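PDB 4F7A: SusD/RagB family nutrient-binding outer membrane lipoprotein from Bacteroides vulgatus, which probably binds glycans, mucin O-glycans among them, at the outer membrane as a SusD-like partner in nutrient uptake. Local coordinates for residues A[272-277]-A[406-411]; A[343-348]-A[352-357]; A[411-416]-A[420-425]. All blocks are in the same frame, centred on the assembly; numbering follows the deposited sequence. Where two conformers were deposited one is given.

Contact 1 of 3, residues A[272-277]-A[406-411]; sequences NGYEDP and TTPNFD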
loop_
_atom_site.group_PDB
_atom_site.type_symbol
_atom_site.label_atom_id
_atom_site.label_comp_id
_atom_site.label_asym_id
_atom_site.label_seq_id
_atom_site.Cartn_x
_atom_site.Cartn_y
_atom_site.Cartn_z
ATOM N N ASN A 272 -0.370 -16.691 13.610
ATOM C CA ASN A 272 -0.387 -17.766 14.616
ATOM C C ASN A 272 -1.032 -19.034 14.054
ATOM O O ASN A 272 -0.491 -20.124 14.195
ATOM C CB ASN A 272 -1.159 -17.375 15.883
ATOM C CG ASN A 272 -0.345 -16.494 16.819
ATOM O OD1 ASN A 272 0.795 -16.816 17.128
ATOM N ND2 ASN A 272 -0.962 -15.415 17.327
ATOM N N GLY A 273 -2.199 -18.907 13.451
ATOM C CA GLY A 273 -2.909 -20.101 12.971
ATOM C C GLY A 273 -2.191 -20.831 11.841
ATOM O O GLY A 273 -2.222 -22.055 11.767
ATOM N N TYR A 274 -1.538 -20.076 10.970
ATOM C CA TYR A 274 -0.737 -20.655 9.887
ATOM C C TYR A 274 0.643 -21.155 10.349
ATOM O O TYR A 274 1.403 -21.706 9.556
ATOM C CB TYR A 274 -0.557 -19.623 8.777
ATOM C CG TYR A 274 -1.766 -19.300 7.916
ATOM C CD1 TYR A 274 -2.932 -20.060 7.965
ATOM C CD2 TYR A 274 -1.725 -18.242 7.016
ATOM C CE1 TYR A 274 -4.014 -19.756 7.162
ATOM C CE2 TYR A 274 -2.794 -17.927 6.213
ATOM C CZ TYR A 274 -3.941 -18.714 6.273
ATOM O OH TYR A 274 -4.999 -18.450 5.458
ATOM N N GLU A 275 0.977 -20.935 11.628
ATOM C CA GLU A 275 2.297 -21.259 12.182
ATOM C C GLU A 275 3.357 -20.698 11.264
ATOM O O GLU A 275 4.293 -21.381 10.857
ATOM C CB GLU A 275 2.447 -22.782 12.411
ATOM C CG GLU A 275 1.424 -23.288 13.435
ATOM C CD GLU A 275 1.677 -24.722 13.915
ATOM O OE1 GLU A 275 1.888 -25.615 13.079
ATOM O OE2 GLU A 275 1.627 -24.952 15.132
ATOM N N ASP A 276 3.179 -19.428 10.929
ATOM C CA ASP A 276 3.920 -18.804 9.846
ATOM C C ASP A 276 5.306 -18.420 10.351
ATOM O O ASP A 276 5.427 -17.702 11.343
ATOM C CB ASP A 276 3.145 -17.588 9.348
ATOM C CG ASP A 276 3.609 -17.090 8.025
ATOM O OD1 ASP A 276 4.832 -16.819 7.871
ATOM O OD2 ASP A 276 2.734 -16.931 7.133
ATOM N N PRO A 277 6.363 -18.868 9.648
ATOM C CA PRO A 277 7.712 -18.535 10.119
ATOM C C PRO A 277 8.066 -17.064 9.996
ATOM O O PRO A 277 9.109 -16.646 10.521
ATOM C CB PRO A 277 8.629 -19.361 9.226
ATOM C CG PRO A 277 7.863 -19.636 8.034
ATOM C CD PRO A 277 6.390 -19.650 8.406
ATOM N N THR A 406 -9.611 -20.147 5.616
ATOM C CA THR A 406 -8.861 -20.786 4.539
ATOM C C THR A 406 -7.430 -21.080 4.982
ATOM O O THR A 406 -6.858 -20.328 5.744
ATOM C CB THR A 406 -8.930 -19.958 3.229
ATOM O OG1 THR A 406 -8.554 -20.796 2.143
ATOM C CG2 THR A 406 -8.048 -18.708 3.288
ATOM N N THR A 407 -6.865 -22.173 4.483
ATOM C CA THR A 407 -5.502 -22.627 4.834
ATOM C C THR A 407 -4.482 -22.054 3.845
ATOM O O THR A 407 -4.870 -21.465 2.814
ATOM C CB THR A 407 -5.417 -24.149 4.751
ATOM O OG1 THR A 407 -5.626 -24.552 3.394
ATOM C CG2 THR A 407 -6.486 -24.841 5.655
ATOM N N PRO A 408 -3.184 -22.261 4.108
ATOM C CA PRO A 408 -2.228 -21.850 3.086
ATOM C C PRO A 408 -2.162 -22.756 1.865
ATOM O O PRO A 408 -1.559 -22.384 0.876
ATOM C CB PRO A 408 -0.899 -21.898 3.840
ATOM C CG PRO A 408 -1.301 -21.762 5.319
ATOM C CD PRO A 408 -2.482 -22.663 5.344
ATOM N N ASN A 409 -2.745 -23.943 1.951
ATOM C CA ASN A 409 -2.660 -24.905 0.851
ATOM C C ASN A 409 -3.632 -24.550 -0.283
ATOM O O ASN A 409 -4.867 -24.522 -0.115
ATOM C CB ASN A 409 -2.917 -26.299 1.378
ATOM C CG ASN A 409 -2.618 -27.368 0.363
ATOM O OD1 ASN A 409 -2.447 -27.086 -0.833
ATOM N ND2 ASN A 409 -2.542 -28.610 0.830
ATOM N N PHE A 410 -3.074 -24.243 -1.433
ATOM C CA PHE A 410 -3.884 -23.742 -2.557
ATOM C C PHE A 410 -4.912 -24.777 -3.012
ATOM O O PHE A 410 -6.029 -24.409 -3.436
ATOM C CB PHE A 410 -2.980 -23.318 -3.721
ATOM C CG PHE A 410 -3.675 -22.434 -4.744
ATOM C CD1 PHE A 410 -3.993 -21.120 -4.430
ATOM C CD2 PHE A 410 -4.025 -22.917 -5.993
ATOM C CE1 PHE A 410 -4.642 -20.293 -5.359
ATOM C CE2 PHE A 410 -4.650 -22.078 -6.934
ATOM C CZ PHE A 410 -4.948 -20.763 -6.593
ATOM N N ASP A 411 -4.533 -26.057 -2.929
ATOM C CA ASP A 411 -5.408 -27.163 -3.328
ATOM C C ASP A 411 -6.642 -27.341 -2.439
ATOM O O ASP A 411 -7.590 -27.980 -2.861
ATOM C CB ASP A 411 -4.657 -28.512 -3.369
ATOM C CG ASP A 411 -3.592 -28.573 -4.439
ATOM O OD1 ASP A 411 -3.524 -27.681 -5.316
ATOM O OD2 ASP A 411 -2.807 -29.536 -4.387
HETATM O O HOH W 1 -3.621 -18.395 2.840
#
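Tyr274 reaches from the end of helix 265-273 to the loop 406-411, and its ring lies against Pro408. CG lies anti to the carbonyl carbon (chi1 -72°), beside the backbone N, and from there the ring extends to the loop. CB barely takes part, with Pro408 CG its one neighbour in the loop. From CG outward the proline covers one face: Pro408 CG sits 3.6 Å from the ring centroid, 16° off the ring normal, a CH-pi contact displaced toward the CG-CD1 side. CD1 is the closest ring atom, 3.5 Å from Pro408 CG, while CE1 lies between Pro408 CD and Thr406 O, and CZ also nears that oxygen. Just behind this ring the helix closes in a Schellman motif: Glu275 takes positive phi, and its N bonds back to Asn272 O. Farther along, the ring edge faces Thr406 O, which lies near the ring plane. Here Tyr274 OH donates to Thr406 O at 2.7 Å, coming from above the carbonyl plane, 44° out of it. Tyr274 OH also accepts from a water at 3.0 Å, and that water donates a weak second bond to Thr407 O. Thr406 CG2 flanks the hydroxyl, whereas Thr406 OG1 turns to Glu418 and Lys422. Pro386 and Tyr379 also pack on the Tyr274 side chain, and Gln426 touches it from helix 416-431.

Contact 2 of 3, residues A[343-348]-A[352-357]; sequences EASLRG and KNESAK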
loop_
_atom_site.group_PDB
_atom_site.type_symbol
_atom_site.label_atom_id
_atom_site.label_comp_id
_atom_site.label_asym_id
_atom_site.label_seq_id
_atom_site.Cartn_x
_atom_site.Cartn_y
_atom_site.Cartn_z
ATOM N N GLU A 343 -3.549 -13.941 -9.625
ATOM C CA GLU A 343 -4.899 -13.481 -9.802
ATOM C C GLU A 343 -5.237 -13.324 -11.284
ATOM O O GLU A 343 -6.361 -13.627 -11.710
ATOM C CB GLU A 343 -5.119 -12.145 -9.076
ATOM C CG GLU A 343 -6.561 -11.605 -9.299
ATOM C CD GLU A 343 -6.895 -10.364 -8.480
ATOM O OE1 GLU A 343 -6.018 -9.861 -7.744
ATOM O OE2 GLU A 343 -8.060 -9.885 -8.604
ATOM N N ALA A 344 -4.293 -12.801 -12.055
ATOM C CA ALA A 344 -4.514 -12.629 -13.495
ATOM C C ALA A 344 -4.832 -13.984 -14.122
ATOM O O ALA A 344 -5.748 -14.097 -14.940
ATOM C CB ALA A 344 -3.310 -11.954 -14.183
ATOM N N SER A 345 -4.104 -15.019 -13.716
ATOM C CA SER A 345 -4.363 -16.380 -14.219
ATOM C C SER A 345 -5.723 -16.877 -13.776
ATOM O O SER A 345 -6.475 -17.432 -14.573
ATOM C CB SER A 345 -3.260 -17.335 -13.777
ATOM O OG SER A 345 -2.066 -17.028 -14.474
ATOM N N LEU A 346 -6.056 -16.645 -12.508
ATOM C CA LEU A 346 -7.367 -17.034 -11.992
ATOM C C LEU A 346 -8.513 -16.389 -12.769
ATOM O O LEU A 346 -9.577 -17.011 -12.974
ATOM C CB LEU A 346 -7.474 -16.688 -10.503
ATOM C CG LEU A 346 -8.586 -17.356 -9.730
ATOM C CD1 LEU A 346 -8.396 -18.845 -9.794
ATOM C CD2 LEU A 346 -8.605 -16.837 -8.273
ATOM N N ARG A 347 -8.311 -15.142 -13.184
ATOM C CA ARG A 347 -9.320 -14.393 -13.966
ATOM C C ARG A 347 -9.263 -14.657 -15.471
ATOM O O ARG A 347 -10.089 -14.123 -16.234
ATOM C CB ARG A 347 -9.138 -12.886 -13.710
ATOM C CG ARG A 347 -9.530 -12.461 -12.322
ATOM C CD ARG A 347 -9.239 -10.996 -12.080
ATOM N NE ARG A 347 -9.614 -10.620 -10.728
ATOM C CZ ARG A 347 -10.834 -10.217 -10.353
ATOM N NH1 ARG A 347 -11.824 -10.080 -11.230
ATOM N NH2 ARG A 347 -11.067 -9.930 -9.095
ATOM N N GLY A 348 -8.312 -15.477 -15.916
ATOM C CA GLY A 348 -8.154 -15.784 -17.343
ATOM C C GLY A 348 -7.572 -14.647 -18.171
ATOM O O GLY A 348 -7.796 -14.570 -19.384
ATOM N N LYS A 352 0.638 -15.061 -20.080
ATOM C CA LYS A 352 1.692 -16.071 -19.963
ATOM C C LYS A 352 1.084 -17.435 -19.730
ATOM O O LYS A 352 -0.005 -17.545 -19.182
ATOM C CB LYS A 352 2.607 -15.745 -18.790
ATOM C CG LYS A 352 3.360 -14.436 -18.936
ATOM C CD LYS A 352 4.277 -14.202 -17.749
ATOM C CE LYS A 352 5.231 -13.048 -17.982
ATOM N NZ LYS A 352 6.313 -13.381 -18.949
ATOM N N ASN A 353 1.835 -18.465 -20.073
ATOM C CA ASN A 353 1.411 -19.840 -19.877
ATOM C C ASN A 353 1.754 -20.308 -18.462
ATOM O O ASN A 353 2.703 -21.070 -18.263
ATOM C CB ASN A 353 2.093 -20.755 -20.913
ATOM C CG ASN A 353 1.810 -20.331 -22.366
ATOM O OD1 ASN A 353 0.737 -19.809 -22.674
ATOM N ND2 ASN A 353 2.780 -20.585 -23.270
ATOM N N GLU A 354 1.004 -19.811 -17.478
ATOM C CA GLU A 354 1.257 -20.117 -16.077
ATOM C C GLU A 354 -0.062 -20.131 -15.300
ATOM O O GLU A 354 -0.975 -19.356 -15.573
ATOM C CB GLU A 354 2.250 -19.110 -15.478
ATOM C CG GLU A 354 1.762 -17.650 -15.491
ATOM C CD GLU A 354 2.864 -16.631 -15.185
ATOM O OE1 GLU A 354 4.073 -16.957 -15.300
ATOM O OE2 GLU A 354 2.506 -15.486 -14.842
ATOM N N SER A 355 -0.159 -21.038 -14.344
ATOM C CA SER A 355 -1.384 -21.244 -13.614
ATOM C C SER A 355 -1.410 -20.401 -12.360
ATOM O O SER A 355 -0.365 -19.941 -11.860
ATOM C CB SER A 355 -1.559 -22.712 -13.240
ATOM O OG SER A 355 -0.651 -23.104 -12.224
ATOM N N ALA A 356 -2.623 -20.204 -11.856
ATOM C CA ALA A 356 -2.806 -19.550 -10.584
ATOM C C ALA A 356 -1.995 -20.259 -9.492
ATOM O O ALA A 356 -1.363 -19.577 -8.681
ATOM C CB ALA A 356 -4.284 -19.448 -10.197
ATOM N N LYS A 357 -1.994 -21.598 -9.465
ATOM C CA LYS A 357 -1.269 -22.309 -8.394
ATOM C C LYS A 357 0.226 -22.037 -8.461
ATOM O O LYS A 357 0.843 -21.731 -7.431
ATOM C CB LYS A 357 -1.521 -23.820 -8.416
ATOM C CG LYS A 357 -1.008 -24.535 -7.161
ATOM C CD LYS A 357 -1.342 -26.016 -7.158
ATOM C CE LYS A 357 -0.738 -26.739 -5.947
ATOM N NZ LYS A 357 0.726 -26.896 -6.073
#
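Ser345, in the last turn of helix 334-346, meets the chain again where it comes back to start helix 356-371. The hydrogen bonding across the contact rests on the serine hydroxyl. With OG anti to the carbonyl carbon (chi1 -70°), Ser345 OG donates to Glu354 O at 2.8 Å, from above the carbonyl plane and 42° out of it. Weak bonds also link this hydroxyl to Arg341 O and to Asn350 ND2. The Glu354 side chain runs past it, CG 4.0 Å from Ser345 OG, and its carboxylate goes on to a salt bridge with Arg341 and a hydrogen bond with Asn350.

The packing is slight. Ser345 CB lies 3.5 Å from Ala356 N, and the methyl of Ala356 rests against the helix end, CB 4.0 Å from Leu346 N; Leu346 CD1 and Ala356 CB, 4.2 Å apart, are the apolar side-chain pair.

A second salt bridge lies away from the contact. Arg347 NE meets Glu343 OE2 on its anti side, a salt bridge of 2.7 Å, and Arg444 adds a second cation to the same oxygen.

At the junction itself, Gly348 ends the first helix in a Schellman motif and Ser355 is the N-cap of the second. This is a short loop joining two consecutive helices, consistent with the consecutive-helix packing of a TPR-like protein. Ser345 and Ala356, both small, are consistent with a separation of only 5.1 Å between their CA atoms, and the serine hydroxyl satisfies Glu354 O there.

Contact 3 of 3, residues A[411-416]-A[420-425]; sequences DDAVNQ and LEKIIT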
loop_
_atom_site.group_PDB
_atom_site.type_symbol
_atom_site.label_atom_id
_atom_site.label_comp_id
_atom_site.label_asym_id
_atom_site.label_seq_id
_atom_site.Cartn_x
_atom_site.Cartn_y
_atom_site.Cartn_z
ATOM N N ASP A 411 -4.533 -26.057 -2.929
ATOM C CA ASP A 411 -5.408 -27.163 -3.328
ATOM C C ASP A 411 -6.642 -27.341 -2.439
ATOM O O ASP A 411 -7.590 -27.980 -2.861
ATOM C CB ASP A 411 -4.657 -28.512 -3.369
ATOM C CG ASP A 411 -3.592 -28.573 -4.439
ATOM O OD1 ASP A 411 -3.524 -27.681 -5.316
ATOM O OD2 ASP A 411 -2.807 -29.536 -4.387
ATOM N N ASP A 412 -6.588 -26.816 -1.209
ATOM C CA ASP A 412 -7.710 -26.837 -0.287
ATOM C C ASP A 412 -8.659 -25.684 -0.540
ATOM O O ASP A 412 -9.078 -25.049 0.441
ATOM C CB ASP A 412 -7.259 -26.560 1.144
ATOM C CG ASP A 412 -6.353 -27.588 1.706
ATOM O OD1 ASP A 412 -6.148 -28.644 1.088
ATOM O OD2 ASP A 412 -5.848 -27.306 2.813
ATOM N N ALA A 413 -8.858 -25.283 -1.794
ATOM C CA ALA A 413 -9.934 -24.317 -2.117
ATOM C C ALA A 413 -11.141 -25.077 -2.652
ATOM O O ALA A 413 -10.966 -25.959 -3.503
ATOM C CB ALA A 413 -9.449 -23.342 -3.122
ATOM N N VAL A 414 -12.332 -24.760 -2.133
ATOM C CA VAL A 414 -13.584 -25.352 -2.616
ATOM C C VAL A 414 -14.128 -24.651 -3.873
ATOM O O VAL A 414 -14.953 -25.208 -4.583
ATOM C CB VAL A 414 -14.677 -25.394 -1.518
ATOM C CG1 VAL A 414 -14.173 -26.172 -0.293
ATOM C CG2 VAL A 414 -15.135 -24.021 -1.104
ATOM N N ASN A 415 -13.673 -23.439 -4.152
ATOM C CA ASN A 415 -14.116 -22.725 -5.340
ATOM C C ASN A 415 -13.126 -21.632 -5.663
ATOM O O ASN A 415 -12.200 -21.417 -4.907
ATOM C CB ASN A 415 -15.537 -22.169 -5.156
ATOM C CG ASN A 415 -15.681 -21.305 -3.906
ATOM O OD1 ASN A 415 -14.795 -20.525 -3.561
ATOM N ND2 ASN A 415 -16.824 -21.425 -3.237
ATOM N N GLN A 416 -13.296 -20.922 -6.757
ATOM C CA GLN A 416 -12.258 -20.002 -7.165
ATOM C C GLN A 416 -12.308 -18.680 -6.399
ATOM O O GLN A 416 -11.303 -17.956 -6.319
ATOM C CB GLN A 416 -12.298 -19.821 -8.669
ATOM C CG GLN A 416 -12.175 -21.157 -9.408
ATOM C CD GLN A 416 -11.749 -20.993 -10.826
ATOM O OE1 GLN A 416 -12.438 -20.347 -11.610
ATOM N NE2 GLN A 416 -10.623 -21.580 -11.172
ATOM N N LEU A 420 -9.014 -17.047 -4.828
ATOM C CA LEU A 420 -8.692 -15.638 -4.794
ATOM C C LEU A 420 -8.405 -15.203 -3.344
ATOM O O LEU A 420 -7.465 -14.480 -3.094
ATOM C CB LEU A 420 -9.800 -14.786 -5.384
ATOM C CG LEU A 420 -9.552 -13.286 -5.408
ATOM C CD1 LEU A 420 -8.284 -12.927 -6.193
ATOM C CD2 LEU A 420 -10.811 -12.525 -6.000
ATOM N N GLU A 421 -9.207 -15.671 -2.403
ATOM C CA GLU A 421 -8.981 -15.344 -0.999
ATOM C C GLU A 421 -7.587 -15.744 -0.537
ATOM O O GLU A 421 -6.919 -14.962 0.132
ATOM C CB GLU A 421 -10.039 -15.975 -0.106
ATOM C CG GLU A 421 -9.847 -15.634 1.365
ATOM C CD GLU A 421 -10.932 -16.250 2.288
ATOM O OE1 GLU A 421 -11.799 -17.035 1.800
ATOM O OE2 GLU A 421 -10.878 -15.962 3.510
ATOM N N LYS A 422 -7.140 -16.939 -0.914
ATOM C CA LYS A 422 -5.780 -17.401 -0.569
ATOM C C LYS A 422 -4.732 -16.476 -1.177
ATOM O O LYS A 422 -3.802 -16.043 -0.506
ATOM C CB LYS A 422 -5.558 -18.849 -1.024
ATOM C CG LYS A 422 -6.435 -19.888 -0.272
ATOM C CD LYS A 422 -6.221 -21.271 -0.853
ATOM C CE LYS A 422 -7.088 -22.317 -0.207
ATOM N NZ LYS A 422 -6.638 -22.735 1.162
ATOM N N ILE A 423 -4.907 -16.154 -2.450
ATOM C CA ILE A 423 -3.970 -15.284 -3.161
ATOM C C ILE A 423 -3.870 -13.940 -2.465
ATOM O O ILE A 423 -2.778 -13.485 -2.155
ATOM C CB ILE A 423 -4.391 -15.102 -4.646
ATOM C CG1 ILE A 423 -4.176 -16.397 -5.421
ATOM C CG2 ILE A 423 -3.616 -13.920 -5.315
ATOM C CD1 ILE A 423 -4.897 -16.425 -6.807
ATOM N N ILE A 424 -5.016 -13.322 -2.181
ATOM C CA ILE A 424 -4.996 -11.983 -1.580
ATOM C C ILE A 424 -4.504 -12.040 -0.125
ATOM O O ILE A 424 -3.805 -11.151 0.317
ATOM C CB ILE A 424 -6.378 -11.294 -1.646
ATOM C CG1 ILE A 424 -6.866 -11.200 -3.102
ATOM C CG2 ILE A 424 -6.313 -9.917 -1.019
ATOM C CD1 ILE A 424 -5.996 -10.400 -4.019
ATOM N N THR A 425 -4.897 -13.072 0.618
ATOM C CA THR A 425 -4.459 -13.192 2.017
ATOM C C THR A 425 -2.942 -13.348 2.089
ATOM O O THR A 425 -2.270 -12.681 2.891
ATOM C CB THR A 425 -5.195 -14.350 2.730
ATOM O OG1 THR A 425 -6.601 -14.063 2.750
ATOM C CG2 THR A 425 -4.699 -14.551 4.179
HETATM O O HOH W 2 -8.852 -23.824 2.930
#
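Lys422 carries the polar side of this contact, its ammonium turned into the loop that precedes its own helix. Its strongest partners are Thr407 O, Asn409 O and Thr406 OG1, all hydrogen-bonded to NZ. Nearer the helix start, Leu420 N donates to Gln416 O at 2.9 Å with an N-H...O angle of 162°, a bond of the first turn, and Asn415 is the N-cap, its OD1 accepting from Glu418 N. Toward Asp412 the direct bond is weak, Lys422 NZ to Asp412 O at 3.4 Å; a water also bridges the two, accepting from Lys422 NZ at 3.0 Å and donating to Asp412 O at 2.8 Å. The Asp412 carboxylate does not pair with the lysine; its OD2 lies 4.9 Å from Lys422 NZ and is taken by the hydroxyl of Thr407. A methionine in place of Lys422 would probably leave the loop carbonyls and Thr406 OG1 without their shared NZ partner and the loop less firmly held to the helix.

The chain of Lys422 runs extended and then bends at its end (chi4 -75°), which swings NZ toward the carbonyls while CE passes Ala413 CB at 3.9 Å. Tyr360 of helix 356-371 packs on the same side chain, and Leu420 CB lies 3.6 Å from Gln416 O. The whole is a capped helix start whose incoming loop is folded back on the helix and gripped by a buried lysine.

In the fold
Along the chain the order is nested, then serial: contact 2 falls inside the long stretch of chain closed by contact 1, and contact 3 follows, sharing Asp411 with contact 1. Contacts 1 and 3 are closest, their centres about 11 Å apart; contacts 2 and 3 are about 13 Å apart and contacts 1 and 2 about 21 Å. Helix 416-431 belongs to contact 3, and its Leu420 packs on Leu346 of contact 2. Phe410 of contact 1 touches Ala356 and Lys357 at the start of helix 356-371. Together the three tie helices 265-273, 334-346, 356-371 and 416-431 into one region of this largely helical SusD-like chain.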